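Local coordinates for protein ferredoxin (Rhodopseudomonas palustris, PDB 4LTU) that binds a [2Fe-2S] cluster and probably shuttles electrons between redox partners, as other ferredoxins of the adrenodoxin/putidaredoxin family do, at residues 2-7 with 98-103; 50-55 with 81-86. All coordinates share one frame; numbering follows the deposited sequence.

Interaction 1 (2-7 with 98-103); sequences PSITFI and LVLRIP. Unlike the reference sequence in segment 98-103: Ile102 (reference Leu).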
loop_
_atom_site.group_PDB
_atom_site.type_symbol
_atom_site.label_atom_id
_atom_site.label_comp_id
_atom_site.label_asym_id
_atom_site.label_seq_id
_atom_site.Cartn_x
_atom_site.Cartn_y
_atom_site.Cartn_z
ATOM N N PRO A 2 1.701 0.986 15.630
ATOM C CA PRO A 2 0.365 0.641 15.153
ATOM C C PRO A 2 0.286 -0.676 14.384
ATOM O O PRO A 2 1.161 -1.557 14.507
ATOM C CB PRO A 2 0.011 1.827 14.250
ATOM C CG PRO A 2 0.664 2.984 14.910
ATOM C CD PRO A 2 1.961 2.435 15.505
ATOM N N SER A 3 -0.780 -0.806 13.604
ATOM C CA SER A 3 -1.170 -2.067 13.044
ATOM C C SER A 3 -1.915 -1.808 11.748
ATOM O O SER A 3 -2.812 -0.951 11.686
ATOM C CB SER A 3 -2.097 -2.782 14.034
ATOM O OG SER A 3 -2.133 -4.174 13.797
ATOM N N ILE A 4 -1.535 -2.564 10.719
ATOM C CA ILE A 4 -2.123 -2.450 9.407
ATOM C C ILE A 4 -2.745 -3.774 9.092
ATOM O O ILE A 4 -2.131 -4.812 9.284
ATOM C CB ILE A 4 -1.070 -2.206 8.282
ATOM C CG1 ILE A 4 -0.183 -0.998 8.567
ATOM C CG2 ILE A 4 -1.760 -2.026 6.927
ATOM C CD1 ILE A 4 1.070 -1.026 7.724
ATOM N N THR A 5 -3.954 -3.730 8.556
ATOM C CA THR A 5 -4.616 -4.932 8.050
ATOM C C THR A 5 -4.411 -5.045 6.534
ATOM O O THR A 5 -4.757 -4.117 5.802
ATOM C CB THR A 5 -6.117 -4.864 8.381
ATOM O OG1 THR A 5 -6.274 -4.409 9.740
ATOM C CG2 THR A 5 -6.765 -6.193 8.212
ATOM N N PHE A 6 -3.841 -6.164 6.071
ATOM C CA PHE A 6 -3.705 -6.432 4.637
ATOM C C PHE A 6 -4.673 -7.532 4.181
ATOM O O PHE A 6 -4.786 -8.567 4.850
ATOM C CB PHE A 6 -2.284 -6.873 4.276
ATOM C CG PHE A 6 -1.290 -5.739 4.113
ATOM C CD1 PHE A 6 -1.094 -5.133 2.867
ATOM C CD2 PHE A 6 -0.517 -5.315 5.191
ATOM C CE1 PHE A 6 -0.150 -4.095 2.706
ATOM C CE2 PHE A 6 0.422 -4.279 5.045
ATOM C CZ PHE A 6 0.608 -3.670 3.805
ATOM N N ILE A 7 -5.342 -7.323 3.041
ATOM C CA ILE A 7 -6.246 -8.343 2.477
ATOM C C ILE A 7 -5.814 -8.813 1.085
ATOM O O ILE A 7 -5.654 -8.011 0.171
ATOM C CB ILE A 7 -7.713 -7.852 2.465
ATOM C CG1 ILE A 7 -8.210 -7.718 3.898
ATOM C CG2 ILE A 7 -8.622 -8.783 1.622
ATOM C CD1 ILE A 7 -9.063 -6.516 4.104
ATOM N N LEU A 98 -5.500 0.805 9.730
ATOM C CA LEU A 98 -5.555 0.969 8.265
ATOM C C LEU A 98 -5.694 -0.350 7.515
ATOM O O LEU A 98 -4.981 -1.332 7.796
ATOM C CB LEU A 98 -4.317 1.720 7.757
ATOM C CG LEU A 98 -4.235 2.052 6.260
ATOM C CD1 LEU A 98 -5.236 3.124 5.843
ATOM C CD2 LEU A 98 -2.817 2.451 5.898
ATOM N N VAL A 99 -6.603 -0.367 6.539
ATOM C CA VAL A 99 -6.886 -1.588 5.817
ATOM C C VAL A 99 -6.412 -1.424 4.386
ATOM O O VAL A 99 -6.773 -0.462 3.712
ATOM C CB VAL A 99 -8.393 -1.929 5.856
ATOM C CG1 VAL A 99 -8.733 -3.179 4.961
ATOM C CG2 VAL A 99 -8.855 -2.131 7.271
ATOM N N LEU A 100 -5.582 -2.345 3.926
ATOM C CA LEU A 100 -5.142 -2.288 2.537
ATOM C C LEU A 100 -5.394 -3.616 1.847
ATOM O O LEU A 100 -5.158 -4.668 2.419
ATOM C CB LEU A 100 -3.662 -1.910 2.428
ATOM C CG LEU A 100 -3.102 -0.711 3.187
ATOM C CD1 LEU A 100 -1.554 -0.783 3.096
ATOM C CD2 LEU A 100 -3.664 0.604 2.649
ATOM N N ARG A 101 -5.907 -3.552 0.631
ATOM C CA ARG A 101 -6.090 -4.744 -0.169
ATOM C C ARG A 101 -5.080 -4.694 -1.293
ATOM O O ARG A 101 -4.796 -3.623 -1.855
ATOM C CB ARG A 101 -7.534 -4.848 -0.669
ATOM C CG ARG A 101 -8.535 -4.822 0.531
ATOM C CD ARG A 101 -9.952 -5.251 0.177
ATOM N NE ARG A 101 -10.800 -4.089 -0.035
ATOM C CZ ARG A 101 -11.884 -3.813 0.675
ATOM N NH1 ARG A 101 -12.289 -4.648 1.637
ATOM N NH2 ARG A 101 -12.578 -2.714 0.397
ATOM N N ILE A 102 -4.545 -5.867 -1.606
ATOM C CA ILE A 102 -3.474 -6.028 -2.551
ATOM C C ILE A 102 -4.018 -6.594 -3.867
ATOM O O ILE A 102 -4.910 -7.450 -3.860
ATOM C CB ILE A 102 -2.304 -6.877 -1.976
ATOM C CG1 ILE A 102 -2.791 -8.013 -1.105
ATOM C CG2 ILE A 102 -1.354 -6.010 -1.101
ATOM C CD1 ILE A 102 -1.646 -8.665 -0.275
ATOM N N PRO A 103 -3.495 -6.085 -5.003
ATOM C CA PRO A 103 -4.008 -6.412 -6.299
ATOM C C PRO A 103 -3.616 -7.805 -6.741
ATOM O O PRO A 103 -2.673 -8.389 -6.218
ATOM C CB PRO A 103 -3.337 -5.371 -7.193
ATOM C CG PRO A 103 -2.060 -5.148 -6.572
ATOM C CD PRO A 103 -2.395 -5.117 -5.109
#
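Phe6 and Leu100 sit beside each other on one face of the mixed sheet of this β-grasp ferredoxin fold, where the first strand, 3-7, runs parallel to the last, 99-101. The two side chains point the same way, and Leu100 CD1 lies 3.6 Å from Phe6 CE1 and almost as near CZ. The same methyl also meets Ile4 CG2 at 4.0 Å, while Ile102 CG2 comes up to the ring edge near CD1. Cutting Phe6 back to an alanine would remove the ring, and Leu100 CD1 and Ile102 CG2 would probably be left without their aromatic neighbour, with a gap opened on this face. On the other face, Ile7 CD1 reaches Val99 CG1 at 3.5 Å, and Ile7 CB rests alongside the aliphatic part of Arg101, whose guanidinium has Asp54 as its salt-bridge partner.

Backbone bonds fix this register. Thr5 N donates to Leu98 O and Thr5 O accepts from Leu100 N, both at 2.7 Å; Ile7 then grips Leu100 O through its N and Ile102 N through its O. Further out, Ala24, Ala27 and Ala28 of helix 24-29 pack on Leu100, Ile4 and Phe6, and strand 13-17 flanks 3-7. With chi1 at 38°, Ile102 holds CG1 between its own backbone N and carbonyl carbon, which brings that atom to 3.1 Å from Ile7 O.

Interaction 2 (50-55 with 81-86); sequences HVYVDD and PNSRLS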
loop_
_atom_site.group_PDB
_atom_site.type_symbol
_atom_site.label_atom_id
_atom_site.label_comp_id
_atom_site.label_asym_id
_atom_site.label_seq_id
_atom_site.Cartn_x
_atom_site.Cartn_y
_atom_site.Cartn_z
ATOM N N HIS A 50 1.791 -1.495 -5.495
ATOM C CA HIS A 50 0.378 -1.080 -5.645
ATOM C C HIS A 50 -0.500 -1.608 -4.510
ATOM O O HIS A 50 -0.353 -2.751 -4.114
ATOM C CB HIS A 50 -0.126 -1.675 -6.988
ATOM C CG HIS A 50 -1.473 -1.198 -7.442
ATOM N ND1 HIS A 50 -2.099 -0.074 -6.931
ATOM C CD2 HIS A 50 -2.277 -1.655 -8.437
ATOM C CE1 HIS A 50 -3.235 0.132 -7.580
ATOM N NE2 HIS A 50 -3.352 -0.802 -8.512
ATOM N N VAL A 51 -1.380 -0.775 -3.964
ATOM C CA VAL A 51 -2.429 -1.276 -3.068
ATOM C C VAL A 51 -3.732 -0.528 -3.287
ATOM O O VAL A 51 -3.730 0.578 -3.814
ATOM C CB VAL A 51 -2.070 -1.170 -1.563
ATOM C CG1 VAL A 51 -1.000 -2.189 -1.153
ATOM C CG2 VAL A 51 -1.690 0.251 -1.173
ATOM N N TYR A 52 -4.848 -1.129 -2.872
ATOM C CA TYR A 52 -6.121 -0.401 -2.740
ATOM C C TYR A 52 -6.419 -0.112 -1.271
ATOM O O TYR A 52 -6.548 -1.013 -0.446
ATOM C CB TYR A 52 -7.295 -1.147 -3.383
ATOM C CG TYR A 52 -7.011 -1.927 -4.686
ATOM C CD1 TYR A 52 -6.519 -1.292 -5.825
ATOM C CD2 TYR A 52 -7.313 -3.290 -4.776
ATOM C CE1 TYR A 52 -6.278 -1.999 -7.021
ATOM C CE2 TYR A 52 -7.094 -4.011 -5.963
ATOM C CZ TYR A 52 -6.580 -3.350 -7.084
ATOM O OH TYR A 52 -6.364 -4.068 -8.251
ATOM N N VAL A 53 -6.493 1.164 -0.940
ATOM C CA VAL A 53 -6.878 1.586 0.383
ATOM C C VAL A 53 -8.387 1.327 0.551
ATOM O O VAL A 53 -9.176 1.484 -0.410
ATOM C CB VAL A 53 -6.567 3.062 0.569
ATOM C CG1 VAL A 53 -6.858 3.492 1.985
ATOM C CG2 VAL A 53 -5.084 3.324 0.220
ATOM N N ASP A 54 -8.780 0.889 1.744
ATOM C CA ASP A 54 -10.190 0.687 2.010
ATOM C C ASP A 54 -10.954 1.991 1.837
ATOM O O ASP A 54 -10.547 3.044 2.357
ATOM C CB ASP A 54 -10.432 0.130 3.412
ATOM C CG ASP A 54 -11.755 -0.596 3.506
ATOM O OD1 ASP A 54 -12.056 -1.380 2.573
ATOM O OD2 ASP A 54 -12.498 -0.382 4.500
ATOM N N ASP A 55 -12.065 1.889 1.104
ATOM C CA ASP A 55 -13.017 2.980 0.867
ATOM C C ASP A 55 -13.147 3.976 2.030
ATOM O O ASP A 55 -13.191 5.182 1.813
ATOM C CB ASP A 55 -14.391 2.376 0.506
ATOM C CG ASP A 55 -15.431 3.445 0.123
ATOM O OD1 ASP A 55 -15.045 4.464 -0.513
ATOM O OD2 ASP A 55 -16.632 3.252 0.462
ATOM N N PRO A 81 -9.950 4.215 -8.164
ATOM C CA PRO A 81 -9.996 5.446 -7.343
ATOM C C PRO A 81 -9.121 5.384 -6.084
ATOM O O PRO A 81 -8.358 6.310 -5.791
ATOM C CB PRO A 81 -11.459 5.500 -6.919
ATOM C CG PRO A 81 -12.172 4.926 -8.048
ATOM C CD PRO A 81 -11.299 3.843 -8.634
ATOM N N ASN A 82 -9.239 4.285 -5.352
ATOM C CA ASN A 82 -8.557 4.124 -4.070
ATOM C C ASN A 82 -7.125 3.585 -4.170
ATOM O O ASN A 82 -6.479 3.343 -3.158
ATOM C CB ASN A 82 -9.392 3.218 -3.182
ATOM C CG ASN A 82 -10.620 3.919 -2.620
ATOM O OD1 ASN A 82 -11.097 4.938 -3.158
ATOM N ND2 ASN A 82 -11.151 3.367 -1.535
ATOM N N SER A 83 -6.639 3.402 -5.388
ATOM C CA SER A 83 -5.254 2.975 -5.616
ATOM C C SER A 83 -4.208 3.891 -4.948
ATOM O O SER A 83 -4.338 5.109 -4.947
ATOM C CB SER A 83 -5.004 2.851 -7.127
ATOM O OG SER A 83 -5.592 1.663 -7.651
ATOM N N ARG A 84 -3.198 3.288 -4.333
ATOM C CA ARG A 84 -2.063 4.017 -3.758
ATOM C C ARG A 84 -0.780 3.193 -3.967
ATOM O O ARG A 84 -0.836 1.982 -4.183
ATOM C CB ARG A 84 -2.238 4.271 -2.248
ATOM C CG ARG A 84 -3.239 5.358 -1.784
ATOM C CD ARG A 84 -2.893 6.753 -2.253
ATOM N NE ARG A 84 -1.501 7.014 -1.940
ATOM C CZ ARG A 84 -1.061 7.818 -0.977
ATOM N NH1 ARG A 84 -1.900 8.525 -0.218
ATOM N NH2 ARG A 84 0.244 7.923 -0.795
ATOM N N LEU A 85 0.362 3.869 -3.901
ATOM C CA LEU A 85 1.672 3.227 -3.815
ATOM C C LEU A 85 1.984 3.114 -2.346
ATOM O O LEU A 85 2.137 4.121 -1.669
ATOM C CB LEU A 85 2.751 4.073 -4.498
ATOM C CG LEU A 85 2.679 4.114 -6.024
ATOM C CD1 LEU A 85 3.705 5.065 -6.537
ATOM C CD2 LEU A 85 2.917 2.700 -6.556
ATOM N N SER A 86 2.042 1.874 -1.878
ATOM C CA SER A 86 2.204 1.552 -0.480
ATOM C C SER A 86 3.506 2.025 0.148
ATOM O O SER A 86 3.567 2.181 1.362
ATOM C CB SER A 86 2.050 0.047 -0.262
ATOM O OG SER A 86 3.131 -0.639 -0.850
#
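Asn82 reaches across to the end of strand 50-53 with its whole side chain. Its CB lies 3.3 Å from Val53 O, CG passes the same oxygen a little further off, and ND2 donates to it at 3.0 Å. Val53 O lies close to the amide plane of Asn82, yet the nitrogen approaches from above the carbonyl plane of Val53, 37° out of it. A chi1 of -75° sets CG anti to the carbonyl carbon of Asn82, and the amide turn at chi2 (21°) then brings ND2 to 3.1 Å from Asp55 CA. The backbone of Asn82 closes the other half of the grip, its O accepting from Val53 N, so one residue holds both polar backbone atoms of Val53.

Beyond it the strands pair antiparallel: Val51 and Arg84 form a hydrogen-bonded pair, N to O in both directions at 2.8 Å. Val53 CG2 packs against Arg84 CG at 3.4 Å, the two side chains pointing the same way, before the arginine bends off to a salt bridge with Glu68. On the opposite face Ser83 OG lies in the plane of the Tyr52 ring, at its edge, and is hydrogen-bonded to Leu80 N. Where the pair ends, both Val51 methyls touch Ser86 CB, and Ser86 OG is hydrogen-bonded to Cys49 O. This antiparallel pairing brings together the chain leading from Cys49 and the chain leading to Cys87, two cluster ligands, as in the [2Fe-2S] ferredoxin fold.

Both contacts belong to one mixed sheet, ordered 13-17, 3-7, 99-101, 50-53, 83-85, with their centres about 10 Å apart. Strands 99-101 and 50-53 are neighbours in it and form the seam: Arg101 O lies 2.7 Å from Tyr52 N, a probable hydrogen bond, and the Arg101 NH2 to Asp54 OD1 salt bridge spans it at 2.6 Å. Along the chain interaction 2 is nested inside the loop that interaction 1 closes, and strand 99-101 follows 83-85. Interaction 1 joins the first strand to the last, near the two chain ends, and lies farther from the cluster; interaction 2 lies beside it, between the segments next to Cys49 and Cys87. The side chain of Leu100 is about 11 Å from the cluster, that of Leu85 about 4 Å.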